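Local coordinates for protein porin (Acinetobacter baumannii AB307-0294, PDB 5DL7) that probably serves as an outer-membrane porin of the OprD family, forming a beta-barrel channel through which small molecules can pass, at residues L127-L131 with P132-S136; Q234-N237 with D238-F242; A331-D335 with V336-G340. One frame throughout, in Å; residues are numbered along the deposited sequence.

Contact 1: residues L127-L131 with P132-S136; sequences LVPQL and PTIFS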
loop_
_atom_site.group_PDB
_atom_site.type_symbol
_atom_site.label_atom_id
_atom_site.label_comp_id
_atom_site.label_asym_id
_atom_site.label_seq_id
_atom_site.Cartn_x
_atom_site.Cartn_y
_atom_site.Cartn_z
ATOM N N LEU A 127 2.753 13.286 8.092
ATOM C CA LEU A 127 2.804 11.908 8.664
ATOM C C LEU A 127 2.737 10.885 7.557
ATOM O O LEU A 127 2.048 11.064 6.524
ATOM C CB LEU A 127 1.658 11.721 9.648
ATOM C CG LEU A 127 1.648 12.736 10.738
ATOM C CD1 LEU A 127 0.274 12.631 11.514
ATOM C CD2 LEU A 127 2.784 12.474 11.727
ATOM N N VAL A 128 3.339 9.667 7.804
ATOM C CA VAL A 128 3.242 8.557 6.815
ATOM C C VAL A 128 2.702 7.322 7.613
ATOM O O VAL A 128 3.438 6.541 8.195
ATOM C CB VAL A 128 4.659 8.222 6.262
ATOM C CG1 VAL A 128 4.559 7.130 5.207
ATOM C CG2 VAL A 128 5.298 9.508 5.670
ATOM N N PRO A 129 1.408 7.276 7.834
ATOM C CA PRO A 129 0.762 6.188 8.651
ATOM C C PRO A 129 0.943 4.858 8.004
ATOM O O PRO A 129 1.010 4.777 6.785
ATOM C CB PRO A 129 -0.687 6.613 8.718
ATOM C CG PRO A 129 -0.745 8.105 8.200
ATOM C CD PRO A 129 0.420 8.255 7.305
ATOM N N GLN A 130 1.035 3.833 8.856
ATOM C CA GLN A 130 1.254 2.476 8.429
ATOM C C GLN A 130 0.311 1.493 9.156
ATOM O O GLN A 130 0.743 0.438 9.624
ATOM C CB GLN A 130 2.689 2.087 8.790
ATOM C CG GLN A 130 3.716 3.092 8.246
ATOM C CD GLN A 130 3.932 2.716 6.874
ATOM O OE1 GLN A 130 3.299 3.105 5.985
ATOM N NE2 GLN A 130 4.869 1.860 6.725
ATOM N N LEU A 131 -0.945 1.832 9.282
ATOM C CA LEU A 131 -1.980 1.002 9.983
ATOM C C LEU A 131 -2.940 0.451 9.050
ATOM O O LEU A 131 -3.209 0.960 7.903
ATOM C CB LEU A 131 -2.747 1.879 10.970
ATOM C CG LEU A 131 -1.924 2.468 12.085
ATOM C CD1 LEU A 131 -2.761 3.265 13.037
ATOM C CD2 LEU A 131 -0.953 1.550 12.818
ATOM N N PRO A 132 -3.595 -0.658 9.426
ATOM C CA PRO A 132 -4.613 -1.185 8.505
ATOM C C PRO A 132 -5.811 -0.323 8.211
ATOM O O PRO A 132 -6.449 -0.426 7.197
ATOM C CB PRO A 132 -5.105 -2.492 9.229
ATOM C CG PRO A 132 -4.079 -2.717 10.256
ATOM C CD PRO A 132 -3.305 -1.471 10.606
ATOM N N THR A 133 -6.100 0.652 9.130
ATOM C CA THR A 133 -7.146 1.633 8.917
ATOM C C THR A 133 -6.665 2.893 8.116
ATOM O O THR A 133 -7.506 3.644 7.746
ATOM C CB THR A 133 -7.651 2.094 10.277
ATOM O OG1 THR A 133 -6.579 2.407 11.112
ATOM C CG2 THR A 133 -8.510 0.875 10.869
ATOM N N ILE A 134 -5.350 3.033 7.954
ATOM C CA ILE A 134 -4.749 4.232 7.296
ATOM C C ILE A 134 -3.321 3.834 6.983
ATOM O O ILE A 134 -2.431 3.919 7.793
ATOM C CB ILE A 134 -4.934 5.530 8.106
ATOM C CG1 ILE A 134 -4.314 6.766 7.331
ATOM C CG2 ILE A 134 -4.476 5.434 9.541
ATOM C CD1 ILE A 134 -4.610 8.091 7.871
ATOM N N PHE A 135 -3.146 3.454 5.729
ATOM C CA PHE A 135 -1.832 2.994 5.311
ATOM C C PHE A 135 -1.376 3.765 4.085
ATOM O O PHE A 135 -1.922 3.694 3.000
ATOM C CB PHE A 135 -1.934 1.472 4.940
ATOM C CG PHE A 135 -0.570 0.810 4.907
ATOM C CD1 PHE A 135 0.185 0.904 3.736
ATOM C CD2 PHE A 135 -0.044 0.163 5.935
ATOM C CE1 PHE A 135 1.437 0.303 3.612
ATOM C CE2 PHE A 135 1.300 -0.353 5.846
ATOM C CZ PHE A 135 1.980 -0.238 4.694
ATOM N N SER A 136 -0.309 4.560 4.312
ATOM C CA SER A 136 0.205 5.375 3.184
ATOM C C SER A 136 0.613 4.466 2.001
ATOM O O SER A 136 1.410 3.544 2.143
ATOM C CB SER A 136 1.450 6.046 3.647
ATOM O OG SER A 136 2.335 6.459 2.560
#
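The ring of Pro129 and the branched side chain of Ile134 fit against each other on one face of a tight beta hairpin, Pro129 CG lying 3.9 Å from Ile134 CD1. With its CG1 anti to the backbone N (chi1 -178°), Ile134 carries its longer branch across the proline ring, at an angle to it, while Pro129 CB settles 3.3 Å from Ile134 O. On the reverse face Gln130 folds back at chi2 (-82°), and its amide lies over the Phe135 ring near the rim, the two planes 30° apart. The ring also leans on the backbone beneath that side chain, Phe135 CD2 standing 3.5 Å from Gln130 C. Beyond this pair, Val128 CG1 fills the notch beside the Ser136 side chain, 3.6 Å from Ser136 CB. The backbones are clasped by Ser136 N to Pro129 O (2.8 Å) and by reciprocal bonds between Leu131 and Ile134, which close a type I turn through Pro132 and Thr133. Ser136 OG bonds to Gln144 O and Thr133 OG1 to Thr200 OG1, tying the second limb and the turn to other parts of the chain. Strand 145-147 borders the hairpin, whose Pro129, Leu131 and Ile134 side chains press on residues of strands 159-170, 198-206 and 210-219, consistent with a porin loop folded inward against the barrel wall.

Contact 2: residues Q234-N237 with D238-F242; sequences QPLN and DQLNF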
loop_
_atom_site.group_PDB
_atom_site.type_symbol
_atom_site.label_atom_id
_atom_site.label_comp_id
_atom_site.label_asym_id
_atom_site.label_seq_id
_atom_site.Cartn_x
_atom_site.Cartn_y
_atom_site.Cartn_z
ATOM N N GLN A 234 5.882 -19.166 12.935
ATOM C CA GLN A 234 6.029 -20.070 13.990
ATOM C C GLN A 234 6.862 -21.303 13.492
ATOM O O GLN A 234 6.431 -22.012 12.598
ATOM C CB GLN A 234 4.633 -20.622 14.337
ATOM C CG GLN A 234 4.576 -21.624 15.485
ATOM C CD GLN A 234 3.161 -22.141 15.716
ATOM O OE1 GLN A 234 2.167 -21.626 15.335
ATOM N NE2 GLN A 234 3.121 -23.191 16.425
ATOM N N PRO A 235 7.918 -21.638 14.207
ATOM C CA PRO A 235 8.710 -22.829 13.768
ATOM C C PRO A 235 7.929 -24.056 14.103
ATOM O O PRO A 235 7.595 -24.186 15.254
ATOM C CB PRO A 235 9.960 -22.751 14.609
ATOM C CG PRO A 235 9.831 -21.598 15.541
ATOM C CD PRO A 235 8.625 -20.795 15.213
ATOM N N LEU A 236 7.703 -24.985 13.177
ATOM C CA LEU A 236 7.111 -26.311 13.436
ATOM C C LEU A 236 8.189 -27.363 13.785
ATOM O O LEU A 236 7.861 -28.397 14.377
ATOM C CB LEU A 236 6.279 -26.803 12.278
ATOM C CG LEU A 236 5.137 -25.890 11.821
ATOM C CD1 LEU A 236 4.387 -26.375 10.617
ATOM C CD2 LEU A 236 4.191 -25.637 13.005
ATOM N N ASN A 237 9.419 -27.157 13.308
ATOM C CA ASN A 237 10.624 -27.904 13.702
ATOM C C ASN A 237 11.803 -26.995 13.283
ATOM O O ASN A 237 11.594 -25.833 12.905
ATOM C CB ASN A 237 10.713 -29.259 13.028
ATOM C CG ASN A 237 10.716 -29.126 11.502
ATOM O OD1 ASN A 237 11.458 -28.324 10.916
ATOM N ND2 ASN A 237 9.931 -29.903 10.882
ATOM N N ASP A 238 13.008 -27.532 13.299
ATOM C CA ASP A 238 14.245 -26.770 13.037
ATOM C C ASP A 238 14.350 -26.258 11.656
ATOM O O ASP A 238 14.994 -25.277 11.428
ATOM C CB ASP A 238 15.478 -27.679 13.334
ATOM C CG ASP A 238 15.882 -27.606 14.792
ATOM O OD1 ASP A 238 15.490 -26.594 15.443
ATOM O OD2 ASP A 238 16.610 -28.499 15.283
ATOM N N GLN A 239 13.607 -26.850 10.739
ATOM C CA GLN A 239 13.704 -26.440 9.370
ATOM C C GLN A 239 12.391 -25.898 8.726
ATOM O O GLN A 239 12.504 -25.324 7.712
ATOM C CB GLN A 239 14.055 -27.674 8.588
ATOM C CG GLN A 239 15.319 -28.286 9.085
ATOM C CD GLN A 239 15.596 -29.484 8.323
ATOM O OE1 GLN A 239 14.728 -30.290 8.029
ATOM N NE2 GLN A 239 16.818 -29.644 8.009
ATOM N N LEU A 240 11.194 -26.047 9.324
ATOM C CA LEU A 240 9.977 -25.672 8.679
ATOM C C LEU A 240 9.271 -24.623 9.522
ATOM O O LEU A 240 9.161 -24.794 10.723
ATOM C CB LEU A 240 9.162 -26.961 8.586
ATOM C CG LEU A 240 7.795 -26.888 7.949
ATOM C CD1 LEU A 240 8.057 -26.492 6.490
ATOM C CD2 LEU A 240 6.983 -28.188 8.026
ATOM N N ASN A 241 8.883 -23.500 8.886
ATOM C CA ASN A 241 8.194 -22.426 9.562
ATOM C C ASN A 241 6.800 -22.303 8.950
ATOM O O ASN A 241 6.570 -22.566 7.715
ATOM C CB ASN A 241 8.932 -21.107 9.413
ATOM C CG ASN A 241 10.338 -21.159 9.939
ATOM O OD1 ASN A 241 10.493 -21.562 11.049
ATOM N ND2 ASN A 241 11.333 -21.083 9.073
ATOM N N PHE A 242 5.819 -22.013 9.810
ATOM C CA PHE A 242 4.402 -21.811 9.400
ATOM C C PHE A 242 4.087 -20.344 9.510
ATOM O O PHE A 242 4.268 -19.725 10.537
ATOM C CB PHE A 242 3.510 -22.568 10.314
ATOM C CG PHE A 242 2.047 -22.150 10.190
ATOM C CD1 PHE A 242 1.395 -22.313 9.016
ATOM C CD2 PHE A 242 1.389 -21.598 11.258
ATOM C CE1 PHE A 242 0.040 -21.849 8.822
ATOM C CE2 PHE A 242 0.046 -21.175 11.117
ATOM C CZ PHE A 242 -0.610 -21.292 9.878
#
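Gln234 and Phe242 form the last hydrogen-bonded pair before the reversal that links strands 223-235 and 240-253. Their backbones exchange two nearly straight bonds, Gln234 N to Phe242 O and Phe242 N to Gln234 O, each 2.9 Å. The extended Gln234 side chain carries its amide to the edge of the Phe242 ring, where OE1 lies 4.2 Å from Phe242 CD2 and the two planes are steeply inclined at 76°. This OE1 is also hydrogen-bonded to Tyr210 OH, which fixes the amide beside the ring.

Pro235 follows as the non-hydrogen-bonded partner of Asn241, whose OD1 comes 3.5 Å from Pro235 CA and lies alongside the proline ring. Leu236 then returns to the other face. One of its methyls, CD1, sits 3.9 Å from Phe242 CB and also brushes Leu240 CD2, so a small apolar patch bridges the limbs, while Leu236 N donates to Leu240 O.

Asn237 turns the chain. With CG placed between the backbone N and carbonyl carbon (chi1 58°), its OD1 swings under the bend and accepts two backbone N-H groups. Gln239 N approaches in the carbonyl plane at 2.6 Å, forming an Asx turn; Leu240 N, 2.8 Å from Asn237 OD1, comes from above that plane through a more bent bond. The side chain thus serves two amides at the tip of the hairpin.

On its flank, strand 263-275 continues the barrel wall: Asn241 bonds to Asn274 through both backbone and side chain, Leu240 and Gln239 touch Tyr275, and Phe242 packs on Phe271.

Contact 3: residues A331-D335 with V336-G340; sequences ARIGD and VSLNG. With C8E ((hydroxyethyloxy)tri(ethyloxy)octane), chain G.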
loop_
_atom_site.group_PDB
_atom_site.type_symbol
_atom_site.label_atom_id
_atom_site.label_comp_id
_atom_site.label_asym_id
_atom_site.label_seq_id
_atom_site.Cartn_x
_atom_site.Cartn_y
_atom_site.Cartn_z
ATOM N N ALA A 331 22.233 -19.566 -3.034
ATOM C CA ALA A 331 22.275 -20.148 -4.369
ATOM C C ALA A 331 23.449 -19.475 -5.119
ATOM O O ALA A 331 23.895 -18.363 -4.696
ATOM C CB ALA A 331 20.969 -19.963 -5.075
ATOM N N ARG A 332 23.913 -20.059 -6.258
ATOM C CA ARG A 332 25.033 -19.501 -7.018
ATOM C C ARG A 332 24.822 -19.970 -8.479
ATOM O O ARG A 332 24.035 -20.940 -8.741
ATOM C CB ARG A 332 26.336 -19.860 -6.489
ATOM C CG ARG A 332 26.482 -21.341 -6.553
ATOM C CD ARG A 332 27.675 -21.590 -5.692
ATOM N NE ARG A 332 28.004 -22.906 -5.777
ATOM C CZ ARG A 332 29.004 -23.329 -6.526
ATOM N NH1 ARG A 332 29.535 -22.472 -7.414
ATOM N NH2 ARG A 332 29.340 -24.647 -6.499
ATOM N N ILE A 333 25.402 -19.258 -9.418
ATOM C CA ILE A 333 25.541 -19.736 -10.859
ATOM C C ILE A 333 27.051 -19.674 -11.064
ATOM O O ILE A 333 27.598 -18.534 -11.225
ATOM C CB ILE A 333 24.737 -18.935 -11.814
ATOM C CG1 ILE A 333 23.247 -19.223 -11.562
ATOM C CG2 ILE A 333 25.153 -19.264 -13.268
ATOM C CD1 ILE A 333 22.294 -18.324 -12.335
ATOM N N GLY A 334 27.793 -20.767 -10.848
ATOM C CA GLY A 334 29.208 -20.768 -10.957
ATOM C C GLY A 334 29.839 -19.950 -9.794
ATOM O O GLY A 334 29.420 -20.093 -8.691
ATOM N N ASP A 335 30.715 -19.001 -10.166
ATOM C CA ASP A 335 31.290 -18.079 -9.193
ATOM C C ASP A 335 30.419 -16.942 -8.704
ATOM O O ASP A 335 30.962 -16.216 -7.878
ATOM C CB ASP A 335 32.634 -17.488 -9.717
ATOM C CG ASP A 335 33.659 -18.530 -9.915
ATOM O OD1 ASP A 335 33.673 -19.584 -9.166
ATOM O OD2 ASP A 335 34.626 -18.221 -10.730
ATOM N N VAL A 336 29.266 -16.733 -9.287
ATOM C CA VAL A 336 28.349 -15.651 -9.052
ATOM C C VAL A 336 27.383 -16.066 -8.002
ATOM O O VAL A 336 26.513 -16.927 -8.220
ATOM C CB VAL A 336 27.625 -15.214 -10.370
ATOM C CG1 VAL A 336 26.755 -14.046 -10.119
ATOM C CG2 VAL A 336 28.589 -14.828 -11.498
ATOM N N SER A 337 27.449 -15.421 -6.832
ATOM C CA SER A 337 26.428 -15.588 -5.797
ATOM C C SER A 337 25.145 -14.928 -6.166
ATOM O O SER A 337 25.162 -13.830 -6.741
ATOM C CB SER A 337 26.866 -14.857 -4.466
ATOM O OG SER A 337 25.782 -15.033 -3.568
ATOM N N LEU A 338 24.027 -15.564 -5.947
ATOM C CA LEU A 338 22.767 -15.027 -6.174
ATOM C C LEU A 338 22.141 -14.403 -4.930
ATOM O O LEU A 338 20.952 -14.056 -4.923
ATOM C CB LEU A 338 21.777 -16.000 -6.825
ATOM C CG LEU A 338 22.289 -16.612 -8.181
ATOM C CD1 LEU A 338 21.266 -17.620 -8.656
ATOM C CD2 LEU A 338 22.289 -15.506 -9.227
ATOM N N ASN A 339 22.929 -14.265 -3.892
ATOM C CA ASN A 339 22.365 -13.585 -2.725
ATOM C C ASN A 339 21.955 -12.140 -3.087
ATOM O O ASN A 339 22.689 -11.382 -3.773
ATOM C CB ASN A 339 23.443 -13.659 -1.606
ATOM C CG ASN A 339 22.939 -13.044 -0.304
ATOM O OD1 ASN A 339 21.806 -13.135 0.007
ATOM N ND2 ASN A 339 23.828 -12.239 0.336
ATOM N N GLY A 340 20.750 -11.819 -2.606
ATOM C CA GLY A 340 19.970 -10.599 -2.869
ATOM C C GLY A 340 18.956 -10.747 -3.964
ATOM O O GLY A 340 18.077 -9.938 -4.090
HETATM C C1 C8E G . 6.971 -20.645 -14.709
HETATM C C2 C8E G . 6.891 -21.786 -13.677
HETATM C C3 C8E G . 6.713 -21.513 -12.127
HETATM C C4 C8E G . 8.025 -21.407 -11.329
HETATM C C5 C8E G . 8.755 -22.761 -11.316
HETATM C C6 C8E G . 10.202 -22.767 -10.760
HETATM C C7 C8E G . 10.725 -24.210 -10.724
HETATM C C8 C8E G . 12.203 -24.314 -10.532
HETATM O O9 C8E G . 12.838 -23.541 -11.511
HETATM C C10 C8E G . 14.210 -23.394 -11.207
HETATM C C11 C8E G . 14.721 -22.523 -12.306
HETATM O O12 C8E G . 16.046 -22.045 -11.923
HETATM C C13 C8E G . 16.319 -20.873 -11.125
HETATM C C14 C8E G . 17.857 -20.620 -11.209
HETATM O O15 C8E G . 18.424 -21.340 -10.096
HETATM C C16 C8E G . 19.817 -21.068 -9.911
HETATM C C17 C8E G . 20.237 -21.711 -8.587
HETATM O O18 C8E G . 19.308 -22.229 -7.583
HETATM C C19 C8E G . 20.119 -23.003 -6.642
HETATM C C20 C8E G . 19.430 -23.816 -5.587
HETATM O O21 C8E G . 20.431 -24.382 -4.710
HETATM O O HOH W 1 24.747 -17.348 -2.373
#
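Ala331 O is gripped twice, by Leu338 N across the hairpin at 3.1 Å and by a water that donates to it at 2.7 Å. The same water accepts from Ser337 OG, bridging the two limbs, and Ser337 OG in turn receives the backbone N of Asn339 in an ST turn. Ser337 thereby links the hairpin's water to the start of the next stretch of chain.

Nearer the tip, Ile333 N to Val336 O (2.8 Å) and the return bond from Val336 N close a type II' turn. Gly334 takes its first corner position with phi 70°, a conformation that suits glycine. Arg332 CG sits between the backbone N and the carbonyl carbon (chi1 62°), and the chain runs extended to NE, bringing the guanidinium to the turn: NH1 donates to Gly334 O at 2.7 Å, with that oxygen at the edge of the guanidinium and close to its plane.

The apolar packing belongs mainly to Leu338, whose CD1 lies 3.9 Å from Ile333 CG1 and brushes the methyl of Ala331. A bound C8E detergent molecule runs alongside this patch, its C19 at 3.5 Å from Ala331 CB and its C16 at 3.9 Å from Leu338 CD1. The polar bonds of backbone, water and arginine hold the shape of the hairpin, while its apolar patch meets the ether head of the detergent rather than the octyl tail, which would suit a place near the edge of the detergent belt or membrane.

All three contacts are hairpin reversals held by antiparallel backbone bonds, but they occupy different places in the porin. Contact 1 is the buried one, near the centre of the chain, with its apolar side chains pressed on wall strands. Contact 2 lies on the surface and directly joins two neighbouring long strands of the barrel; an asparagine side chain supplies bonds to its turn. Contact 3, partly buried, is a separate two-stranded ribbon between strands 318-327 and 341-353, and adds a bridging water and a detergent molecule. None touches another: the nearest atoms of contacts 2 and 3 remain about 16 Å apart, and those of contacts 1 and 2 about 19 Å.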